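Local coordinates for penicillin-binding protein 2B (Streptococcus pneumoniae, PDB 2WAD), which acts as a peptidoglycan transpeptidase that cross-links the peptides of adjacent glycan strands during peripheral cell-wall growth and binds penicillin, at residues K255-V263 against E273-P281; A636-V647 against I669-N680. One frame throughout, in Å; residues are numbered along the deposited sequence.

Overall arrangement
Contacts 1 and 2 lie in different parts of an elongated chain, their nearest atoms about 22 Å apart, and share no helix or strand. Contact 1 belongs to the dimerisation domain and joins two mostly irregular segments; it is partly buried, and polar and charged side chains carry it. Contact 2, at the C-terminal end of the transpeptidase domain, is a buried contact between a β-hairpin and the last helix with its tail. There aliphatic side chains and a methionine meet with no direct hydrogen bond across, and two water bridges lie toward the turn end of the hairpin. Contact 1 thus ties a loop to a short helix and the extended segment after it, whereas contact 2 packs a helix on a sheet.

Contact 1. Residues K255-V263 against E273-P281; sequences KGYSLNDRV and EEVLQGKRP. Unlike the reference sequence in segment 273-281: Val275 (reference Thr), Pro281 (reference Ser).
The hydroxyl of Tyr257 donates a hydrogen bond to Glu273 OE2, 2.7 Å from OH to OE2, meeting the carboxylate oxygen on its anti side and 19° out of the carboxylate plane. The two side chains reach toward each other. Glu273 OE1 rests on the backbone of Val263, 3.4 Å from its CA, and accepts a hydrogen bond from Gly264 N and forms a salt bridge with Arg60, so both oxygens of this buried acid are engaged and its rotation is fixed; such partners would be expected to favour the ionised form. Gln277 adds its aliphatic part beside the phenol, its CB 4.2 Å from Tyr257 OH.

Farther along, Arg280 stretches out from CG to NE and brings its guanidinium across the base of the same tyrosine. As modelled, the guanidinium stands nearly perpendicular to the ring (86°), while NH1 comes 3.5 Å from Ser258 CB. Arg280 also forms a salt bridge with Asp261, but the two are modelled too close together for its details, or the exact position of NH2, to be trusted.

These interactions tie the loop between helices 249-255 and 267-271 to the short helix 273-276 and to the extended segment leading into strand 282-287, within the dimerisation domain and away from the active site.

Contact 2. Residues A636-V647 against I669-N680; sequences AYAPTENPQIAV and IINLYNQHHPMN. Unlike the reference sequence in segment 636-647: Thr640 (reference Ser), Glu641 (reference Asp). Unlike the reference sequence in segment 669-680: Asn674 (reference Gln), Gln675 (reference Lys), His676 (reference Tyr). With ZN (zinc ion), chain F.
Met679 packs against Pro639 and Gln644. Its CB is 3.9 Å from Pro639 CD, and its CG passes 3.5 Å from Gln644 OE1, the two chains running alongside one another head to tail. SD rests against both Gln644 CB, at 3.7 Å, and Pro639 CD; it also meets Ile645 CG2 at 3.9 Å, and the bend at chi3 (-67°) keeps CE beside the same methyl, at 4.1 Å. Asn674 OD1 accepts from Met679 N nearly in line with its carbonyl, anchoring the tail that carries this side chain.

Deeper in, Ile670 spreads over the hairpin: its CG2 touches Ala638 CB at 3.8 Å and its CD1 reaches Ala636 and Val647. Ile645 CD1 packs on Tyr673 CB at 3.7 Å. Two waters bridge the margin, one from Gln644 O to Tyr673 OH, the other from Gln644 OE1 to His677 NE2. A classic β bulge sets Gln644 and Ile645 opposite Ala638, and Ala638 O accepts from the backbone N of both.

On the far side of the helix, His676 ND1 binds a zinc ion. With helix 314-334 beside the C-terminal helix and helix 525-536 against Tyr637 and Ala646, this is the helix-covered antiparallel sheet of the penicillin-binding transpeptidase and serine β-lactamase fold.

Contact 1. Residues K255-V263 against E273-P281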
loop_
_atom_site.group_PDB
_atom_site.type_symbol
_atom_site.label_atom_id
_atom_site.label_comp_id
_atom_site.label_asym_id
_atom_site.label_seq_id
_atom_site.Cartn_x
_atom_site.Cartn_y
_atom_site.Cartn_z
ATOM N N LYS A 255 6.806 10.368 19.435
ATOM C CA LYS A 255 7.356 11.029 18.252
ATOM C C LYS A 255 7.175 12.540 18.329
ATOM O O LYS A 255 7.976 13.286 17.768
ATOM C CB LYS A 255 6.773 10.471 16.948
ATOM C CG LYS A 255 7.516 9.263 16.390
ATOM C CD LYS A 255 7.059 8.929 14.970
ATOM C CE LYS A 255 7.764 7.693 14.428
ATOM N NZ LYS A 255 7.791 7.689 12.942
ATOM N N GLY A 256 6.141 12.994 19.029
ATOM C CA GLY A 256 5.982 14.418 19.302
ATOM C C GLY A 256 4.551 14.914 19.292
ATOM O O GLY A 256 4.284 16.057 19.660
ATOM N N TYR A 257 3.624 14.054 18.885
ATOM C CA TYR A 257 2.267 14.485 18.567
ATOM C C TYR A 257 1.431 14.792 19.801
ATOM O O TYR A 257 1.757 14.365 20.907
ATOM C CB TYR A 257 1.533 13.408 17.766
ATOM C CG TYR A 257 2.005 13.207 16.346
ATOM C CD1 TYR A 257 1.108 13.265 15.290
ATOM C CD2 TYR A 257 3.339 12.942 16.064
ATOM C CE1 TYR A 257 1.529 13.069 13.986
ATOM C CE2 TYR A 257 3.766 12.742 14.767
ATOM C CZ TYR A 257 2.858 12.808 13.729
ATOM O OH TYR A 257 3.279 12.615 12.433
ATOM N N SER A 258 0.345 15.524 19.576
ATOM C CA SER A 258 -0.743 15.669 20.536
ATOM C C SER A 258 -1.746 14.529 20.341
ATOM O O SER A 258 -1.626 13.729 19.408
ATOM C CB SER A 258 -1.422 17.028 20.355
ATOM O OG SER A 258 -2.669 17.083 21.020
ATOM N N LEU A 259 -2.737 14.466 21.225
ATOM C CA LEU A 259 -3.624 13.312 21.331
ATOM C C LEU A 259 -4.833 13.418 20.404
ATOM O O LEU A 259 -5.472 12.412 20.091
ATOM C CB LEU A 259 -4.057 13.146 22.795
ATOM C CG LEU A 259 -4.682 11.881 23.395
ATOM C CD1 LEU A 259 -4.136 10.583 22.818
ATOM C CD2 LEU A 259 -4.476 11.924 24.908
ATOM N N ASN A 260 -5.137 14.636 19.963
ATOM C CA ASN A 260 -6.250 14.888 19.049
ATOM C C ASN A 260 -5.808 15.074 17.594
ATOM O O ASN A 260 -6.601 15.466 16.728
ATOM C CB ASN A 260 -7.015 16.131 19.499
ATOM C CG ASN A 260 -6.135 17.364 19.532
ATOM O OD1 ASN A 260 -4.915 17.271 19.694
ATOM N ND2 ASN A 260 -6.754 18.530 19.378
ATOM N N ASP A 261 -4.535 14.790 17.340
ATOM C CA ASP A 261 -3.944 14.913 16.008
ATOM C C ASP A 261 -4.602 14.027 14.963
ATOM O O ASP A 261 -4.980 12.892 15.240
ATOM C CB ASP A 261 -2.452 14.587 16.051
ATOM C CG ASP A 261 -1.632 15.694 16.684
ATOM O OD1 ASP A 261 -2.202 16.752 17.031
ATOM O OD2 ASP A 261 -0.405 15.508 16.823
ATOM N N ARG A 262 -4.731 14.556 13.755
ATOM C CA ARG A 262 -5.200 13.748 12.642
ATOM C C ARG A 262 -4.048 13.209 11.807
ATOM O O ARG A 262 -3.259 13.967 11.248
ATOM C CB ARG A 262 -6.234 14.509 11.824
ATOM C CG ARG A 262 -7.452 14.787 12.673
ATOM C CD ARG A 262 -8.614 15.212 11.831
ATOM N NE ARG A 262 -8.515 16.633 11.540
ATOM C CZ ARG A 262 -9.277 17.247 10.644
ATOM N NH1 ARG A 262 -10.172 16.543 9.964
ATOM N NH2 ARG A 262 -9.141 18.551 10.424
ATOM N N VAL A 263 -3.963 11.884 11.762
ATOM C CA VAL A 263 -2.828 11.179 11.199
ATOM C C VAL A 263 -3.277 10.162 10.137
ATOM O O VAL A 263 -4.449 9.770 10.081
ATOM C CB VAL A 263 -2.012 10.484 12.314
ATOM C CG1 VAL A 263 -1.707 11.479 13.434
ATOM C CG2 VAL A 263 -2.766 9.285 12.868
ATOM N N GLU A 273 3.096 10.103 6.083
ATOM C CA GLU A 273 2.611 10.875 7.221
ATOM C C GLU A 273 3.587 11.959 7.685
ATOM O O GLU A 273 3.186 13.080 7.958
ATOM C CB GLU A 273 2.257 9.927 8.380
ATOM C CG GLU A 273 2.143 10.580 9.756
ATOM C CD GLU A 273 1.084 11.665 9.833
ATOM O OE1 GLU A 273 -0.024 11.512 9.258
ATOM O OE2 GLU A 273 1.368 12.673 10.512
ATOM N N GLU A 274 4.865 11.634 7.799
ATOM C CA GLU A 274 5.845 12.625 8.234
ATOM C C GLU A 274 5.885 13.793 7.245
ATOM O O GLU A 274 6.127 14.929 7.622
ATOM C CB GLU A 274 7.225 11.962 8.334
ATOM C CG GLU A 274 8.198 12.651 9.281
ATOM C CD GLU A 274 9.665 12.426 8.928
ATOM O OE1 GLU A 274 10.060 11.308 8.522
ATOM O OE2 GLU A 274 10.434 13.397 9.077
ATOM N N VAL A 275 5.692 13.511 5.959
ATOM C CA VAL A 275 5.727 14.560 4.947
ATOM C C VAL A 275 4.422 15.358 4.952
ATOM O O VAL A 275 4.449 16.574 4.821
ATOM C CB VAL A 275 5.962 13.986 3.530
ATOM C CG1 VAL A 275 5.872 15.112 2.498
ATOM C CG2 VAL A 275 7.312 13.281 3.430
ATOM N N LEU A 276 3.285 14.685 5.107
ATOM C CA LEU A 276 1.995 15.344 4.939
ATOM C C LEU A 276 1.581 16.175 6.167
ATOM O O LEU A 276 0.882 17.190 6.033
ATOM C CB LEU A 276 0.910 14.330 4.568
ATOM C CG LEU A 276 1.053 13.558 3.247
ATOM C CD1 LEU A 276 0.243 12.271 3.302
ATOM C CD2 LEU A 276 0.651 14.386 2.040
ATOM N N GLN A 277 2.029 15.771 7.354
ATOM C CA GLN A 277 1.606 16.424 8.604
ATOM C C GLN A 277 1.972 17.904 8.678
ATOM O O GLN A 277 3.131 18.270 8.528
ATOM C CB GLN A 277 2.165 15.702 9.834
ATOM C CG GLN A 277 1.659 16.241 11.184
ATOM C CD GLN A 277 0.181 15.977 11.379
ATOM O OE1 GLN A 277 -0.283 14.850 11.191
ATOM N NE2 GLN A 277 -0.572 17.015 11.718
ATOM N N GLY A 278 0.987 18.762 8.919
ATOM C CA GLY A 278 1.253 20.189 8.984
ATOM C C GLY A 278 2.309 20.506 10.026
ATOM O O GLY A 278 2.397 19.844 11.060
ATOM N N LYS A 279 3.130 21.511 9.746
ATOM C CA LYS A 279 4.062 22.016 10.746
ATOM C C LYS A 279 3.280 22.880 11.734
ATOM O O LYS A 279 2.540 23.780 11.342
ATOM C CB LYS A 279 5.179 22.827 10.085
ATOM C CG LYS A 279 6.217 23.373 11.053
ATOM C CD LYS A 279 6.944 24.579 10.462
ATOM C CE LYS A 279 7.744 25.334 11.521
ATOM N NZ LYS A 279 6.872 26.152 12.423
ATOM N N ARG A 280 3.438 22.603 13.020
ATOM C CA ARG A 280 2.564 23.205 14.030
ATOM C C ARG A 280 2.948 24.612 14.477
ATOM O O ARG A 280 4.137 24.905 14.615
ATOM C CB ARG A 280 2.539 22.297 15.253
ATOM C CG ARG A 280 2.377 20.836 14.909
ATOM C CD ARG A 280 2.064 20.066 16.166
ATOM N NE ARG A 280 1.865 18.647 15.899
ATOM C CZ ARG A 280 1.290 17.803 16.749
ATOM N NH1 ARG A 280 0.856 18.233 17.933
ATOM N NH2 ARG A 280 1.164 16.525 16.408
ATOM N N PRO A 281 1.952 25.493 14.707
ATOM C CA PRO A 281 2.312 26.689 15.474
ATOM C C PRO A 281 2.625 26.345 16.936
ATOM O O PRO A 281 1.977 25.480 17.534
ATOM C CB PRO A 281 1.068 27.589 15.373
ATOM C CG PRO A 281 0.323 27.112 14.184
ATOM C CD PRO A 281 0.625 25.621 14.072
#

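Contact 2. Residues A636-V647 against I669-N680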
loop_
_atom_site.group_PDB
_atom_site.type_symbol
_atom_site.label_atom_id
_atom_site.label_comp_id
_atom_site.label_asym_id
_atom_site.label_seq_id
_atom_site.Cartn_x
_atom_site.Cartn_y
_atom_site.Cartn_z
ATOM N N ALA A 636 6.667 -8.548 -19.865
ATOM C CA ALA A 636 7.231 -7.952 -21.073
ATOM C C ALA A 636 7.949 -6.650 -20.734
ATOM O O ALA A 636 7.628 -6.007 -19.737
ATOM C CB ALA A 636 6.100 -7.657 -22.096
ATOM N N TYR A 637 8.884 -6.232 -21.581
ATOM C CA TYR A 637 9.403 -4.861 -21.534
ATOM C C TYR A 637 9.636 -4.304 -22.939
ATOM O O TYR A 637 9.601 -5.052 -23.921
ATOM C CB TYR A 637 10.688 -4.777 -20.708
ATOM C CG TYR A 637 11.811 -5.662 -21.209
ATOM C CD1 TYR A 637 12.650 -5.259 -22.244
ATOM C CD2 TYR A 637 12.007 -6.934 -20.666
ATOM C CE1 TYR A 637 13.677 -6.101 -22.712
ATOM C CE2 TYR A 637 13.037 -7.757 -21.100
ATOM C CZ TYR A 637 13.854 -7.344 -22.137
ATOM O OH TYR A 637 14.851 -8.201 -22.569
ATOM N N ALA A 638 9.873 -2.997 -23.026
ATOM C CA ALA A 638 9.970 -2.288 -24.301
ATOM C C ALA A 638 10.392 -0.842 -24.066
ATOM O O ALA A 638 10.139 -0.271 -23.009
ATOM C CB ALA A 638 8.609 -2.307 -25.045
ATOM N N PRO A 639 11.022 -0.223 -25.070
ATOM C CA PRO A 639 11.422 -0.958 -26.261
ATOM C C PRO A 639 12.608 -1.883 -26.010
ATOM O O PRO A 639 13.417 -1.648 -25.108
ATOM C CB PRO A 639 11.781 0.139 -27.269
ATOM C CG PRO A 639 11.617 1.447 -26.587
ATOM C CD PRO A 639 10.936 1.236 -25.270
ATOM N N THR A 640 12.691 -2.966 -26.770
ATOM C CA THR A 640 13.756 -3.928 -26.547
ATOM C C THR A 640 15.093 -3.228 -26.283
ATOM O O THR A 640 15.787 -3.550 -25.323
ATOM C CB THR A 640 13.864 -4.891 -27.734
ATOM O OG1 THR A 640 12.655 -5.657 -27.815
ATOM C CG2 THR A 640 15.058 -5.827 -27.594
ATOM N N GLU A 641 15.461 -2.262 -27.118
ATOM C CA GLU A 641 16.848 -1.802 -27.105
ATOM C C GLU A 641 17.109 -0.797 -25.986
ATOM O O GLU A 641 18.253 -0.539 -25.623
ATOM C CB GLU A 641 17.233 -1.213 -28.465
ATOM C CG GLU A 641 17.008 -2.138 -29.666
ATOM C CD GLU A 641 18.222 -2.988 -30.011
ATOM O OE1 GLU A 641 19.348 -2.441 -30.037
ATOM O OE2 GLU A 641 18.061 -4.202 -30.273
ATOM N N ASN A 642 16.053 -0.211 -25.437
ATOM C CA ASN A 642 16.238 0.814 -24.421
ATOM C C ASN A 642 15.005 0.902 -23.519
ATOM O O ASN A 642 14.203 1.819 -23.659
ATOM C CB ASN A 642 16.508 2.166 -25.093
ATOM C CG ASN A 642 16.646 3.293 -24.091
ATOM O OD1 ASN A 642 17.179 3.104 -23.000
ATOM N ND2 ASN A 642 16.170 4.473 -24.459
ATOM N N PRO A 643 14.867 -0.047 -22.581
ATOM C CA PRO A 643 13.568 -0.265 -21.979
ATOM C C PRO A 643 13.033 0.899 -21.146
ATOM O O PRO A 643 13.720 1.452 -20.275
ATOM C CB PRO A 643 13.779 -1.526 -21.145
ATOM C CG PRO A 643 14.924 -2.251 -21.831
ATOM C CD PRO A 643 15.826 -1.115 -22.233
ATOM N N GLN A 644 11.777 1.250 -21.386
ATOM C CA GLN A 644 11.179 2.374 -20.670
ATOM C C GLN A 644 9.904 1.965 -19.943
ATOM O O GLN A 644 9.345 2.714 -19.140
ATOM C CB GLN A 644 10.943 3.531 -21.643
ATOM C CG GLN A 644 12.225 4.325 -21.902
ATOM C CD GLN A 644 12.190 5.035 -23.245
ATOM O OE1 GLN A 644 11.356 5.919 -23.468
ATOM N NE2 GLN A 644 13.082 4.633 -24.158
ATOM N N ILE A 645 9.465 0.742 -20.205
ATOM C CA ILE A 645 8.345 0.160 -19.468
ATOM C C ILE A 645 8.551 -1.354 -19.326
ATOM O O ILE A 645 8.996 -2.038 -20.254
ATOM C CB ILE A 645 6.995 0.474 -20.170
ATOM C CG1 ILE A 645 5.831 -0.149 -19.410
ATOM C CG2 ILE A 645 7.013 -0.048 -21.614
ATOM C CD1 ILE A 645 4.437 0.355 -19.794
ATOM N N ALA A 646 8.207 -1.882 -18.159
ATOM C CA ALA A 646 8.198 -3.328 -17.908
ATOM C C ALA A 646 6.829 -3.616 -17.331
ATOM O O ALA A 646 6.368 -2.832 -16.505
ATOM C CB ALA A 646 9.256 -3.669 -16.881
ATOM N N VAL A 647 6.180 -4.701 -17.748
ATOM C CA VAL A 647 4.805 -4.950 -17.332
ATOM C C VAL A 647 4.592 -6.419 -16.955
ATOM O O VAL A 647 5.157 -7.294 -17.597
ATOM C CB VAL A 647 3.799 -4.527 -18.428
ATOM C CG1 VAL A 647 3.996 -5.368 -19.696
ATOM C CG2 VAL A 647 2.350 -4.682 -17.915
ATOM N N ILE A 669 -1.144 -2.837 -23.181
ATOM C CA ILE A 669 -0.720 -1.885 -22.155
ATOM C C ILE A 669 0.530 -1.147 -22.609
ATOM O O ILE A 669 0.658 0.057 -22.385
ATOM C CB ILE A 669 -0.466 -2.523 -20.766
ATOM C CG1 ILE A 669 -1.782 -2.997 -20.139
ATOM C CG2 ILE A 669 0.220 -1.521 -19.820
ATOM C CD1 ILE A 669 -1.613 -4.018 -19.001
ATOM N N ILE A 670 1.457 -1.865 -23.236
ATOM C CA ILE A 670 2.655 -1.210 -23.746
ATOM C C ILE A 670 2.307 -0.183 -24.829
ATOM O O ILE A 670 2.830 0.937 -24.807
ATOM C CB ILE A 670 3.746 -2.230 -24.169
ATOM C CG1 ILE A 670 4.285 -2.918 -22.903
ATOM C CG2 ILE A 670 4.920 -1.554 -24.908
ATOM C CD1 ILE A 670 5.362 -3.923 -23.143
ATOM N N ASN A 671 1.438 -0.547 -25.770
ATOM C CA ASN A 671 1.047 0.381 -26.837
ATOM C C ASN A 671 0.333 1.571 -26.204
ATOM O O ASN A 671 0.520 2.702 -26.629
ATOM C CB ASN A 671 0.064 -0.262 -27.823
ATOM C CG ASN A 671 0.722 -1.196 -28.810
ATOM O OD1 ASN A 671 1.925 -1.137 -29.027
ATOM N ND2 ASN A 671 -0.090 -2.024 -29.473
ATOM N N LEU A 672 -0.506 1.325 -25.200
ATOM C CA LEU A 672 -1.229 2.434 -24.563
ATOM C C LEU A 672 -0.239 3.433 -24.001
ATOM O O LEU A 672 -0.378 4.643 -24.182
ATOM C CB LEU A 672 -2.179 1.956 -23.470
ATOM C CG LEU A 672 -3.565 1.483 -23.927
ATOM C CD1 LEU A 672 -4.290 0.663 -22.862
ATOM C CD2 LEU A 672 -4.453 2.638 -24.433
ATOM N N TYR A 673 0.789 2.913 -23.337
ATOM C CA TYR A 673 1.826 3.766 -22.768
ATOM C C TYR A 673 2.622 4.552 -23.800
ATOM O O TYR A 673 2.927 5.731 -23.582
ATOM C CB TYR A 673 2.806 2.947 -21.929
ATOM C CG TYR A 673 3.747 3.835 -21.150
ATOM C CD1 TYR A 673 3.275 4.641 -20.119
ATOM C CD2 TYR A 673 5.100 3.886 -21.455
ATOM C CE1 TYR A 673 4.136 5.480 -19.405
ATOM C CE2 TYR A 673 5.966 4.686 -20.733
ATOM C CZ TYR A 673 5.478 5.482 -19.708
ATOM O OH TYR A 673 6.328 6.298 -19.008
ATOM N N ASN A 674 2.996 3.882 -24.887
ATOM C CA ASN A 674 3.716 4.519 -25.992
ATOM C C ASN A 674 2.967 5.685 -26.638
ATOM O O ASN A 674 3.551 6.717 -26.921
ATOM C CB ASN A 674 4.108 3.521 -27.080
ATOM C CG ASN A 674 5.122 4.112 -28.043
ATOM O OD1 ASN A 674 6.046 4.810 -27.620
ATOM N ND2 ASN A 674 4.953 3.855 -29.338
ATOM N N GLN A 675 1.672 5.512 -26.865
ATOM C CA GLN A 675 0.788 6.611 -27.226
ATOM C C GLN A 675 0.938 7.759 -26.221
ATOM O O GLN A 675 1.137 8.911 -26.595
ATOM C CB GLN A 675 -0.652 6.083 -27.192
ATOM C CG GLN A 675 -1.571 6.649 -28.244
ATOM C CD GLN A 675 -2.915 5.939 -28.301
ATOM O OE1 GLN A 675 -2.992 4.718 -28.138
ATOM N NE2 GLN A 675 -3.981 6.704 -28.543
ATOM N N HIS A 676 0.851 7.435 -24.933
ATOM C CA HIS A 676 0.753 8.432 -23.867
ATOM C C HIS A 676 2.085 9.116 -23.526
ATOM O O HIS A 676 2.114 10.259 -23.085
ATOM C CB HIS A 676 0.120 7.796 -22.627
ATOM C CG HIS A 676 0.254 8.630 -21.395
ATOM N ND1 HIS A 676 -0.663 9.603 -21.050
ATOM C CD2 HIS A 676 1.208 8.650 -20.434
ATOM C CE1 HIS A 676 -0.283 10.178 -19.923
ATOM N NE2 HIS A 676 0.848 9.619 -19.528
ATOM N N HIS A 677 3.184 8.426 -23.801
ATOM C CA HIS A 677 4.531 8.872 -23.468
ATOM C C HIS A 677 5.433 8.227 -24.517
ATOM O O HIS A 677 6.040 7.183 -24.262
ATOM C CB HIS A 677 4.882 8.373 -22.054
ATOM C CG HIS A 677 6.337 8.444 -21.714
ATOM N ND1 HIS A 677 6.879 9.457 -20.949
ATOM C CD2 HIS A 677 7.360 7.605 -22.006
ATOM C CE1 HIS A 677 8.174 9.246 -20.800
ATOM N NE2 HIS A 677 8.493 8.132 -21.436
ATOM N N PRO A 678 5.477 8.815 -25.728
ATOM C CA PRO A 678 6.179 8.189 -26.840
ATOM C C PRO A 678 7.559 7.694 -26.431
ATOM O O PRO A 678 8.280 8.404 -25.729
ATOM C CB PRO A 678 6.282 9.331 -27.855
ATOM C CG PRO A 678 4.976 10.067 -27.654
ATOM C CD PRO A 678 4.733 10.017 -26.159
ATOM N N MET A 679 7.919 6.489 -26.864
ATOM C CA MET A 679 9.210 5.906 -26.508
ATOM C C MET A 679 10.173 5.732 -27.685
ATOM O O MET A 679 11.329 6.137 -27.591
ATOM C CB MET A 679 9.034 4.589 -25.743
ATOM C CG MET A 679 8.186 4.700 -24.492
ATOM S SD MET A 679 7.931 3.089 -23.736
ATOM C CE MET A 679 6.913 2.255 -24.956
ATOM N N ASN A 680 9.710 5.123 -28.775
ATOM C CA ASN A 680 10.493 4.955 -30.012
ATOM C C ASN A 680 11.399 3.716 -30.096
ATOM O O ASN A 680 11.082 2.755 -30.802
ATOM C CB ASN A 680 11.259 6.233 -30.387
ATOM C CG ASN A 680 10.364 7.289 -31.020
ATOM O OD1 ASN A 680 10.244 7.366 -32.246
ATOM N ND2 ASN A 680 9.728 8.107 -30.181
ATOM O OXT ASN A 680 12.472 3.614 -29.488
HETATM ZN ZN ZN F . -2.624 9.607 -22.417
HETATM O O HOH W 1 8.947 5.469 -18.975
HETATM O O HOH W 2 10.886 7.376 -21.378
#